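Local coordinates for putative uncharacterized protein (Ustilago maydis, PDB 4GNX) that binds single-stranded DNA as a subunit of replication protein A, through OB-fold domains strung along one chain, at residues 296-301 with 398-403; 140-145 with 195-200; 80-85 with 96-101. One frame throughout, in Å; residues are numbered along the deposited sequence.

Overall arrangement
The three contacts lie in series along the chain, each joining two antiparallel strands of a different OB-type domain: contact 3 comes first, then contact 2, then contact 1. None touches another. Centres are about 45 Å apart for contacts 1 and 2, about 43 Å for contacts 1 and 3, and about 37 Å for contacts 2 and 3, and even the nearest atoms of contacts 2 and 3 are about 23 Å apart. Contacts 1 and 3 both reach the bound single-stranded DNA, through Y300 and through K85 respectively. Contact 2 stands back, its nearest atom about 13 Å from the nucleic acid, beside the helix 229-242.

Contact 1: 296-301 with 398-403; sequences ATVVYI and RMYMFN. With nucleotides of chain G.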
loop_
_atom_site.group_PDB
_atom_site.type_symbol
_atom_site.label_atom_id
_atom_site.label_comp_id
_atom_site.label_asym_id
_atom_site.label_seq_id
_atom_site.Cartn_x
_atom_site.Cartn_y
_atom_site.Cartn_z
ATOM N N ALA C 296 -6.893 -6.412 5.282
ATOM C CA ALA C 296 -6.806 -7.385 6.372
ATOM C C ALA C 296 -7.238 -8.771 5.949
ATOM O O ALA C 296 -7.865 -8.938 4.890
ATOM C CB ALA C 296 -7.600 -6.927 7.574
ATOM N N THR C 297 -6.890 -9.760 6.767
ATOM C CA THR C 297 -7.192 -11.144 6.456
ATOM C C THR C 297 -8.275 -11.615 7.388
ATOM O O THR C 297 -8.186 -11.395 8.602
ATOM C CB THR C 297 -5.974 -12.053 6.655
ATOM O OG1 THR C 297 -4.922 -11.639 5.773
ATOM C CG2 THR C 297 -6.325 -13.476 6.361
ATOM N N VAL C 298 -9.297 -12.270 6.836
ATOM C CA VAL C 298 -10.298 -12.857 7.694
ATOM C C VAL C 298 -9.646 -14.027 8.410
ATOM O O VAL C 298 -9.164 -14.962 7.783
ATOM C CB VAL C 298 -11.596 -13.260 6.955
ATOM C CG1 VAL C 298 -12.503 -14.069 7.872
ATOM C CG2 VAL C 298 -12.337 -12.023 6.473
ATOM N N VAL C 299 -9.620 -13.933 9.733
ATOM C CA VAL C 299 -9.083 -14.964 10.616
ATOM C C VAL C 299 -10.189 -15.795 11.296
ATOM O O VAL C 299 -9.967 -16.959 11.627
ATOM C CB VAL C 299 -8.175 -14.297 11.663
ATOM C CG1 VAL C 299 -8.206 -15.020 12.989
ATOM C CG2 VAL C 299 -6.763 -14.185 11.136
ATOM N N TYR C 300 -11.365 -15.204 11.515
ATOM C CA TYR C 300 -12.475 -15.906 12.181
ATOM C C TYR C 300 -13.839 -15.304 11.876
ATOM O O TYR C 300 -13.995 -14.082 11.846
ATOM C CB TYR C 300 -12.283 -15.933 13.707
ATOM C CG TYR C 300 -13.367 -16.699 14.462
ATOM C CD1 TYR C 300 -13.401 -18.099 14.441
ATOM C CD2 TYR C 300 -14.351 -16.032 15.196
ATOM C CE1 TYR C 300 -14.381 -18.813 15.117
ATOM C CE2 TYR C 300 -15.338 -16.739 15.874
ATOM C CZ TYR C 300 -15.351 -18.129 15.834
ATOM O OH TYR C 300 -16.326 -18.842 16.502
ATOM N N ILE C 301 -14.813 -16.189 11.659
ATOM C CA ILE C 301 -16.229 -15.815 11.575
ATOM C C ILE C 301 -16.977 -16.488 12.709
ATOM O O ILE C 301 -16.849 -17.688 12.914
ATOM C CB ILE C 301 -16.837 -16.187 10.215
ATOM C CG1 ILE C 301 -15.978 -15.584 9.095
ATOM C CG2 ILE C 301 -18.245 -15.635 10.114
ATOM C CD1 ILE C 301 -15.830 -16.440 7.860
ATOM N N ARG C 398 -8.535 -15.491 3.983
ATOM C CA ARG C 398 -8.725 -14.749 2.733
ATOM C C ARG C 398 -8.562 -13.274 2.995
ATOM O O ARG C 398 -8.937 -12.793 4.067
ATOM C CB ARG C 398 -10.105 -14.997 2.140
ATOM C CG ARG C 398 -10.373 -16.422 1.758
ATOM C CD ARG C 398 -10.987 -16.449 0.372
ATOM N NE ARG C 398 -11.700 -17.698 0.170
ATOM C CZ ARG C 398 -11.272 -18.678 -0.599
ATOM N NH1 ARG C 398 -10.134 -18.546 -1.268
ATOM N NH2 ARG C 398 -11.996 -19.784 -0.712
ATOM N N MET C 399 -8.033 -12.560 2.005
ATOM C CA MET C 399 -7.592 -11.177 2.179
ATOM C C MET C 399 -8.454 -10.148 1.442
ATOM O O MET C 399 -8.774 -10.312 0.255
ATOM C CB MET C 399 -6.146 -11.062 1.718
ATOM C CG MET C 399 -5.387 -9.921 2.360
ATOM S SD MET C 399 -3.611 -9.995 2.056
ATOM C CE MET C 399 -3.265 -11.727 2.438
ATOM N N TYR C 400 -8.810 -9.069 2.137
ATOM C CA TYR C 400 -9.712 -8.067 1.548
ATOM C C TYR C 400 -9.295 -6.648 1.799
ATOM O O TYR C 400 -8.694 -6.350 2.827
ATOM C CB TYR C 400 -11.146 -8.217 2.094
ATOM C CG TYR C 400 -11.781 -9.533 1.782
ATOM C CD1 TYR C 400 -11.578 -10.636 2.595
ATOM C CD2 TYR C 400 -12.556 -9.676 0.664
ATOM C CE1 TYR C 400 -12.141 -11.851 2.297
ATOM C CE2 TYR C 400 -13.132 -10.885 0.351
ATOM C CZ TYR C 400 -12.923 -11.967 1.171
ATOM O OH TYR C 400 -13.517 -13.162 0.843
ATOM N N MET C 401 -9.639 -5.769 0.864
ATOM C CA MET C 401 -9.722 -4.356 1.170
ATOM C C MET C 401 -11.073 -4.118 1.800
ATOM O O MET C 401 -12.099 -4.457 1.219
ATOM C CB MET C 401 -9.556 -3.493 -0.071
ATOM C CG MET C 401 -8.131 -2.980 -0.294
ATOM S SD MET C 401 -7.427 -2.005 1.066
ATOM C CE MET C 401 -8.837 -0.990 1.513
ATOM N N PHE C 402 -11.074 -3.559 3.000
ATOM C CA PHE C 402 -12.310 -3.285 3.713
ATOM C C PHE C 402 -12.560 -1.793 3.831
ATOM O O PHE C 402 -11.721 -1.039 4.310
ATOM C CB PHE C 402 -12.248 -3.859 5.131
ATOM C CG PHE C 402 -12.268 -5.348 5.200
ATOM C CD1 PHE C 402 -11.133 -6.042 5.592
ATOM C CD2 PHE C 402 -13.428 -6.056 4.915
ATOM C CE1 PHE C 402 -11.137 -7.423 5.673
ATOM C CE2 PHE C 402 -13.447 -7.436 4.994
ATOM C CZ PHE C 402 -12.299 -8.123 5.378
ATOM N N ASN C 403 -13.731 -1.373 3.409
ATOM C CA ASN C 403 -14.133 -0.000 3.580
ATOM C C ASN C 403 -15.082 0.071 4.762
ATOM O O ASN C 403 -16.117 -0.599 4.789
ATOM C CB ASN C 403 -14.798 0.524 2.308
ATOM C CG ASN C 403 -14.972 2.020 2.333
ATOM O OD1 ASN C 403 -14.134 2.727 2.888
ATOM N ND2 ASN C 403 -16.066 2.516 1.753
ATOM P P DT G 20 -11.601 -21.304 18.792
ATOM O OP1 DT G 20 -12.097 -22.644 18.385
ATOM O OP2 DT G 20 -10.808 -21.176 20.044
ATOM O "O5'" DT G 20 -10.743 -20.671 17.603
ATOM C "C5'" DT G 20 -11.355 -20.281 16.350
ATOM C "C4'" DT G 20 -10.330 -19.901 15.301
ATOM O "O4'" DT G 20 -10.117 -18.471 15.285
ATOM C "C3'" DT G 20 -8.945 -20.551 15.414
ATOM O "O3'" DT G 20 -8.650 -21.314 14.234
ATOM C "C2'" DT G 20 -7.970 -19.383 15.516
ATOM C "C1'" DT G 20 -8.835 -18.165 15.798
ATOM N N1 DT G 20 -8.996 -17.820 17.224
ATOM C C2 DT G 20 -9.755 -16.716 17.545
ATOM O O2 DT G 20 -10.281 -16.001 16.708
ATOM N N3 DT G 20 -9.869 -16.475 18.892
ATOM C C4 DT G 20 -9.317 -17.212 19.923
ATOM O O4 DT G 20 -9.503 -16.869 21.089
ATOM C C5 DT G 20 -8.541 -18.361 19.513
ATOM C C7 DT G 20 -7.905 -19.220 20.560
ATOM C C6 DT G 20 -8.420 -18.602 18.202
ATOM P P DT G 19 -17.464 -17.207 19.812
ATOM O OP1 DT G 19 -17.301 -17.104 18.341
ATOM O OP2 DT G 19 -18.793 -16.931 20.411
ATOM O "O5'" DT G 19 -17.084 -18.710 20.196
ATOM C "C5'" DT G 19 -15.818 -19.068 20.790
ATOM C "C4'" DT G 19 -14.735 -19.130 19.737
ATOM O "O4'" DT G 19 -14.176 -17.812 19.542
ATOM C "C3'" DT G 19 -13.537 -19.999 20.096
ATOM O "O3'" DT G 19 -12.875 -20.337 18.874
ATOM C "C2'" DT G 19 -12.683 -19.045 20.913
ATOM C "C1'" DT G 19 -12.915 -17.710 20.206
ATOM N N1 DT G 19 -12.958 -16.511 21.075
ATOM C C2 DT G 19 -12.796 -15.282 20.475
ATOM O O2 DT G 19 -12.602 -15.144 19.276
ATOM N N3 DT G 19 -12.866 -14.211 21.334
ATOM C C4 DT G 19 -13.080 -14.247 22.699
ATOM O O4 DT G 19 -13.119 -13.200 23.339
ATOM C C5 DT G 19 -13.245 -15.571 23.262
ATOM C C7 DT G 19 -13.481 -15.710 24.733
ATOM C C6 DT G 19 -13.181 -16.621 22.432
#
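A296 and Y400 form an antiparallel hydrogen-bonded pair: A296 N gives its hydrogen to Y400 O at 3.0 Å, and Y400 N returns one to A296 O, nearly straight at 172°. T297 and M399 follow as a non-hydrogen-bonded pair. The strand axes, 4.7 Å apart at closest, run at 131°, so the strands splay, and 299-301 leave 398-403 altogether. On the face that carries A296, V298 and Y400, A296 CB lies 4.0 Å from F402 CE1. V298 CG2 comes to the edge of the F402 ring, near its plane, 4.1 Å from F402 CZ, and also touches Y400 CE1. The CB of Y400 covers one face of the F402 ring, offset toward the rim, while I421 and A424 of strand 414-426 add to the packing. Across the other face of the sheet the T297 hydroxyl meets the bent end of M399, OG1 to CE 3.7 Å, and L9 of another protein chain packs on T297. Where the strands part, V299 and Y300 both face N349 in a classic beta bulge. With CG anti to the backbone N (chi1 -177°), the Y300 ring reaches the DNA: OH donates to DT19 OP1 of chain G at 2.7 Å, and CD1 lies 3.4 Å from DT20 O4' of chain G. The antiparallel pair, with Y300 on the DNA, is consistent with the OB-fold DNA-binding face of the replication factor-A C-terminal domain.

Contact 2: 140-145 with 195-200; sequences GILDSY and EKPVLA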
loop_
_atom_site.group_PDB
_atom_site.type_symbol
_atom_site.label_atom_id
_atom_site.label_comp_id
_atom_site.label_asym_id
_atom_site.label_seq_id
_atom_site.Cartn_x
_atom_site.Cartn_y
_atom_site.Cartn_z
ATOM N N GLY C 140 -5.341 28.064 -12.646
ATOM C CA GLY C 140 -6.695 28.614 -12.643
ATOM C C GLY C 140 -6.806 29.916 -11.878
ATOM O O GLY C 140 -5.855 30.348 -11.219
ATOM N N ILE C 141 -7.973 30.544 -11.972
ATOM C CA ILE C 141 -8.251 31.769 -11.237
ATOM C C ILE C 141 -8.645 31.397 -9.822
ATOM O O ILE C 141 -9.432 30.472 -9.616
ATOM C CB ILE C 141 -9.397 32.591 -11.884
ATOM C CG1 ILE C 141 -9.090 32.936 -13.361
ATOM C CG2 ILE C 141 -9.711 33.844 -11.071
ATOM C CD1 ILE C 141 -8.121 34.081 -13.599
ATOM N N LEU C 142 -8.066 32.101 -8.850
ATOM C CA LEU C 142 -8.533 32.055 -7.466
ATOM C C LEU C 142 -9.839 32.833 -7.359
ATOM O O LEU C 142 -9.903 34.015 -7.710
ATOM C CB LEU C 142 -7.501 32.661 -6.511
ATOM C CG LEU C 142 -7.963 32.900 -5.065
ATOM C CD1 LEU C 142 -8.006 31.597 -4.286
ATOM C CD2 LEU C 142 -7.079 33.916 -4.358
ATOM N N ASP C 143 -10.880 32.162 -6.882
ATOM C CA ASP C 143 -12.179 32.793 -6.709
ATOM C C ASP C 143 -12.274 33.447 -5.323
ATOM O O ASP C 143 -12.553 34.646 -5.196
ATOM C CB ASP C 143 -13.293 31.761 -6.912
ATOM C CG ASP C 143 -14.660 32.321 -6.612
ATOM O OD1 ASP C 143 -15.163 33.134 -7.420
ATOM O OD2 ASP C 143 -15.226 31.947 -5.564
ATOM N N SER C 144 -12.026 32.637 -4.298
ATOM C CA SER C 144 -12.054 33.058 -2.907
ATOM C C SER C 144 -11.208 32.074 -2.112
ATOM O O SER C 144 -10.735 31.060 -2.649
ATOM C CB SER C 144 -13.492 33.059 -2.377
ATOM O OG SER C 144 -14.078 31.771 -2.498
ATOM N N TYR C 145 -11.017 32.360 -0.832
ATOM C CA TYR C 145 -10.304 31.433 0.022
ATOM C C TYR C 145 -10.905 31.370 1.407
ATOM O O TYR C 145 -11.415 32.367 1.920
ATOM C CB TYR C 145 -8.826 31.784 0.093
ATOM C CG TYR C 145 -8.525 33.221 0.435
ATOM C CD1 TYR C 145 -8.485 34.199 -0.564
ATOM C CD2 TYR C 145 -8.246 33.602 1.749
ATOM C CE1 TYR C 145 -8.191 35.516 -0.266
ATOM C CE2 TYR C 145 -7.944 34.918 2.056
ATOM C CZ TYR C 145 -7.923 35.870 1.045
ATOM O OH TYR C 145 -7.636 37.182 1.340
ATOM N N GLU C 195 -7.870 40.592 -5.698
ATOM C CA GLU C 195 -8.340 40.885 -7.044
ATOM C C GLU C 195 -8.096 39.716 -8.000
ATOM O O GLU C 195 -7.322 39.827 -8.959
ATOM C CB GLU C 195 -7.739 42.192 -7.580
ATOM C CG GLU C 195 -8.598 43.429 -7.328
ATOM C CD GLU C 195 -8.500 43.958 -5.904
ATOM O OE1 GLU C 195 -7.664 43.445 -5.123
ATOM O OE2 GLU C 195 -9.260 44.894 -5.565
ATOM N N LYS C 196 -8.758 38.594 -7.711
ATOM C CA LYS C 196 -8.870 37.451 -8.634
ATOM C C LYS C 196 -7.593 37.054 -9.400
ATOM O O LYS C 196 -7.588 37.027 -10.637
ATOM C CB LYS C 196 -10.026 37.695 -9.613
ATOM C CG LYS C 196 -11.263 36.856 -9.346
ATOM C CD LYS C 196 -12.087 37.322 -8.160
ATOM C CE LYS C 196 -13.170 36.294 -7.888
ATOM N NZ LYS C 196 -13.957 36.576 -6.658
ATOM N N PRO C 197 -6.517 36.715 -8.667
ATOM C CA PRO C 197 -5.266 36.448 -9.355
ATOM C C PRO C 197 -5.300 35.095 -10.067
ATOM O O PRO C 197 -6.211 34.293 -9.841
ATOM C CB PRO C 197 -4.258 36.410 -8.209
ATOM C CG PRO C 197 -5.037 35.857 -7.062
ATOM C CD PRO C 197 -6.442 36.366 -7.233
ATOM N N VAL C 198 -4.321 34.854 -10.930
ATOM C CA VAL C 198 -4.097 33.509 -11.430
ATOM C C VAL C 198 -3.097 32.842 -10.501
ATOM O O VAL C 198 -2.092 33.451 -10.120
ATOM C CB VAL C 198 -3.571 33.493 -12.881
ATOM C CG1 VAL C 198 -3.438 32.059 -13.376
ATOM C CG2 VAL C 198 -4.495 34.284 -13.797
ATOM N N LEU C 199 -3.393 31.600 -10.128
ATOM C CA LEU C 199 -2.470 30.790 -9.341
ATOM C C LEU C 199 -2.072 29.539 -10.097
ATOM O O LEU C 199 -2.926 28.854 -10.677
ATOM C CB LEU C 199 -3.092 30.393 -8.015
ATOM C CG LEU C 199 -3.528 31.521 -7.092
ATOM C CD1 LEU C 199 -4.063 30.939 -5.789
ATOM C CD2 LEU C 199 -2.392 32.500 -6.836
ATOM N N ALA C 200 -0.772 29.250 -10.076
ATOM C CA ALA C 200 -0.201 28.118 -10.809
ATOM C C ALA C 200 0.431 27.116 -9.847
ATOM O O ALA C 200 1.299 27.469 -9.048
ATOM C CB ALA C 200 0.821 28.608 -11.826
#
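K196 lays its side chain along the edge of strand 140-145, from I141 to D143. Its CB touches I141 CG2 and L142 O, both at the limit of contact. K196 CG comes closer, 3.5 Å from L142 O, and packs on I141 CG2, the two side chains crossing at about a right angle. The bend at chi2 (75°) turns the remaining chain along the strand, and CD lies about equally far from L142 O and D143 O. K196 CE then lies 3.2 Å from D143 O. K196 NZ ends in a 2.8 Å hydrogen bond to D143 O, tilted 18° from the carbonyl plane. The D143 carboxylate lies alongside, its OD1 in a long salt bridge with NZ; the lysine end is thus held mainly by a main-chain carbonyl.

Beyond the lysine the backbones pair antiparallel, G140 with L199 and I141 with V198, and the L142 N bond to P197 O carries the pairing back to the turn before strand 198-200. These strands belong to the curled sheet of an OB fold, whose strand 135-152 also pairs with 159-168, while the helix 229-242 covers I141 and V198 through W237, Y238 and S231.

On that helix-facing surface I141 CD1 meets V198 CG2 at 3.6 Å. L142 points toward the partner segment: its CD2 rests against P197 CD at 3.8 Å, its CB packs on L199 CD1, and F187 and L165 also touch it. K196 O accepts a hydrogen bond from R235 of the helix.

Contact 3: 80-85 with 96-101; sequences RVNIAK and EITFEN
R80 and T98, then N82 and E96, make two antiparallel hydrogen-bonded pairs, with V81 opposite I97 between them. The tight part is at N82 and E96: N82 N to E96 O is nearly straight at 177°, and E96 N bonds back to N82 O. The buried E96 side chain then crosses the end of strand 80-83. Its CG, set between the backbone N and the carbonyl carbon (chi1 48°), sends the extended chain over A84, OE2 near A84 CB. E96 OE1 takes the K85 backbone N-H, with K85 N at 3.0 Å, from above the carboxylate plane, fixing the chain just beyond the strand. T98 OG1 and N82 ND2 meet on the same face as E96, but are modelled too close for their geometry to be trusted. On the face that carries V81 and I97, both pack against W16, while strand 51-57 supports 96-99 from its other side.

The solvent side is held more lightly. R80 runs out over E100, the two side chains crossing at about a right angle, the guanidinium and carboxylate planes 61° apart. R80 NE reaches E100 OE1 at 3.0 Å in a salt bridge that comes from above the carboxylate; a second bond to the same oxygen, from NH2, is weak. NH1 makes a long, weak ion pair with a DNA phosphate. K85 does more: NZ forms a salt bridge with a phosphate and its side chain packs on a thymine base. Strands 80-83 and 95-99 form a beta hairpin at one side of the OB fold, consistent with the DNA-contacting hairpins of replication protein A.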
loop_
_atom_site.group_PDB
_atom_site.type_symbol
_atom_site.label_atom_id
_atom_site.label_comp_id
_atom_site.label_asym_id
_atom_site.label_seq_id
_atom_site.Cartn_x
_atom_site.Cartn_y
_atom_site.Cartn_z
ATOM N N ARG C 80 28.146 18.720 2.188
ATOM C CA ARG C 80 28.292 17.260 2.197
ATOM C C ARG C 80 27.289 16.593 1.266
ATOM O O ARG C 80 26.140 17.011 1.166
ATOM C CB ARG C 80 28.179 16.671 3.619
ATOM C CG ARG C 80 28.936 17.467 4.677
ATOM C CD ARG C 80 29.639 16.665 5.786
ATOM N NE ARG C 80 30.311 17.605 6.704
ATOM C CZ ARG C 80 30.986 17.284 7.808
ATOM N NH1 ARG C 80 31.117 16.016 8.191
ATOM N NH2 ARG C 80 31.533 18.253 8.542
ATOM N N VAL C 81 27.756 15.567 0.565
ATOM C CA VAL C 81 26.878 14.695 -0.194
ATOM C C VAL C 81 26.621 13.470 0.658
ATOM O O VAL C 81 27.559 12.762 1.051
ATOM C CB VAL C 81 27.507 14.210 -1.500
ATOM C CG1 VAL C 81 26.507 13.351 -2.245
ATOM C CG2 VAL C 81 27.967 15.377 -2.349
ATOM N N ASN C 82 25.342 13.237 0.912
ATOM C CA ASN C 82 24.880 12.187 1.789
ATOM C C ASN C 82 23.997 11.211 1.084
ATOM O O ASN C 82 23.485 11.514 0.019
ATOM C CB ASN C 82 24.058 12.805 2.897
ATOM C CG ASN C 82 24.902 13.200 4.064
ATOM O OD1 ASN C 82 25.887 12.523 4.394
ATOM N ND2 ASN C 82 24.531 14.297 4.709
ATOM N N ILE C 83 23.818 10.044 1.696
ATOM C CA ILE C 83 22.838 9.069 1.258
ATOM C C ILE C 83 21.443 9.648 1.414
ATOM O O ILE C 83 21.114 10.169 2.467
ATOM C CB ILE C 83 22.910 7.811 2.125
ATOM C CG1 ILE C 83 24.366 7.341 2.290
ATOM C CG2 ILE C 83 21.995 6.719 1.583
ATOM C CD1 ILE C 83 25.071 6.957 1.005
ATOM N N ALA C 84 20.627 9.574 0.368
ATOM C CA ALA C 84 19.291 10.147 0.412
ATOM C C ALA C 84 18.432 9.399 1.416
ATOM O O ALA C 84 18.525 8.175 1.510
ATOM C CB ALA C 84 18.661 10.104 -0.960
ATOM N N LYS C 85 17.623 10.118 2.191
ATOM C CA LYS C 85 16.578 9.457 2.980
ATOM C C LYS C 85 15.257 9.587 2.245
ATOM O O LYS C 85 14.531 10.565 2.416
ATOM C CB LYS C 85 16.457 10.061 4.364
ATOM C CG LYS C 85 17.752 10.037 5.130
ATOM C CD LYS C 85 17.472 10.200 6.602
ATOM C CE LYS C 85 18.744 10.517 7.358
ATOM N NZ LYS C 85 18.509 10.335 8.818
ATOM N N GLU C 96 21.758 12.989 -1.430
ATOM C CA GLU C 96 21.305 14.355 -1.143
ATOM C C GLU C 96 22.411 15.220 -0.520
ATOM O O GLU C 96 23.496 14.715 -0.196
ATOM C CB GLU C 96 19.984 14.407 -0.349
ATOM C CG GLU C 96 19.875 13.525 0.881
ATOM C CD GLU C 96 18.420 13.212 1.273
ATOM O OE1 GLU C 96 18.172 13.026 2.490
ATOM O OE2 GLU C 96 17.520 13.118 0.387
ATOM N N ILE C 97 22.147 16.521 -0.391
ATOM C CA ILE C 97 23.129 17.460 0.137
ATOM C C ILE C 97 22.763 17.967 1.520
ATOM O O ILE C 97 21.608 18.293 1.781
ATOM C CB ILE C 97 23.246 18.671 -0.772
ATOM C CG1 ILE C 97 23.875 18.277 -2.110
ATOM C CG2 ILE C 97 24.019 19.787 -0.079
ATOM C CD1 ILE C 97 23.656 19.316 -3.192
ATOM N N THR C 98 23.746 18.043 2.408
ATOM C CA THR C 98 23.535 18.681 3.707
ATOM C C THR C 98 24.442 19.900 3.830
ATOM O O THR C 98 25.649 19.815 3.622
ATOM C CB THR C 98 23.798 17.739 4.902
ATOM O OG1 THR C 98 23.381 16.412 4.581
ATOM C CG2 THR C 98 23.029 18.194 6.121
ATOM N N PHE C 99 23.843 21.036 4.159
ATOM C CA PHE C 99 24.591 22.251 4.353
ATOM C C PHE C 99 25.357 22.190 5.666
ATOM O O PHE C 99 24.779 21.995 6.741
ATOM C CB PHE C 99 23.666 23.460 4.356
ATOM C CG PHE C 99 22.885 23.634 3.094
ATOM C CD1 PHE C 99 23.446 23.329 1.852
ATOM C CD2 PHE C 99 21.592 24.155 3.139
ATOM C CE1 PHE C 99 22.722 23.510 0.678
ATOM C CE2 PHE C 99 20.863 24.337 1.972
ATOM C CZ PHE C 99 21.432 24.019 0.739
ATOM N N GLU C 100 26.668 22.343 5.546
ATOM C CA GLU C 100 27.553 22.518 6.689
ATOM C C GLU C 100 27.875 24.014 6.855
ATOM O O GLU C 100 27.467 24.842 6.033
ATOM C CB GLU C 100 28.823 21.665 6.520
ATOM C CG GLU C 100 29.473 21.767 5.140
ATOM C CD GLU C 100 30.638 20.803 4.932
ATOM O OE1 GLU C 100 31.236 20.331 5.932
ATOM O OE2 GLU C 100 30.965 20.521 3.753
ATOM N N ASN C 101 28.593 24.361 7.916
ATOM C CA ASN C 101 28.936 25.758 8.154
ATOM C C ASN C 101 29.868 26.386 7.118
ATOM O O ASN C 101 29.796 27.586 6.875
ATOM C CB ASN C 101 29.444 25.968 9.577
ATOM C CG ASN C 101 28.312 26.109 10.573
ATOM O OD1 ASN C 101 28.519 25.993 11.777
ATOM N ND2 ASN C 101 27.099 26.358 10.069
#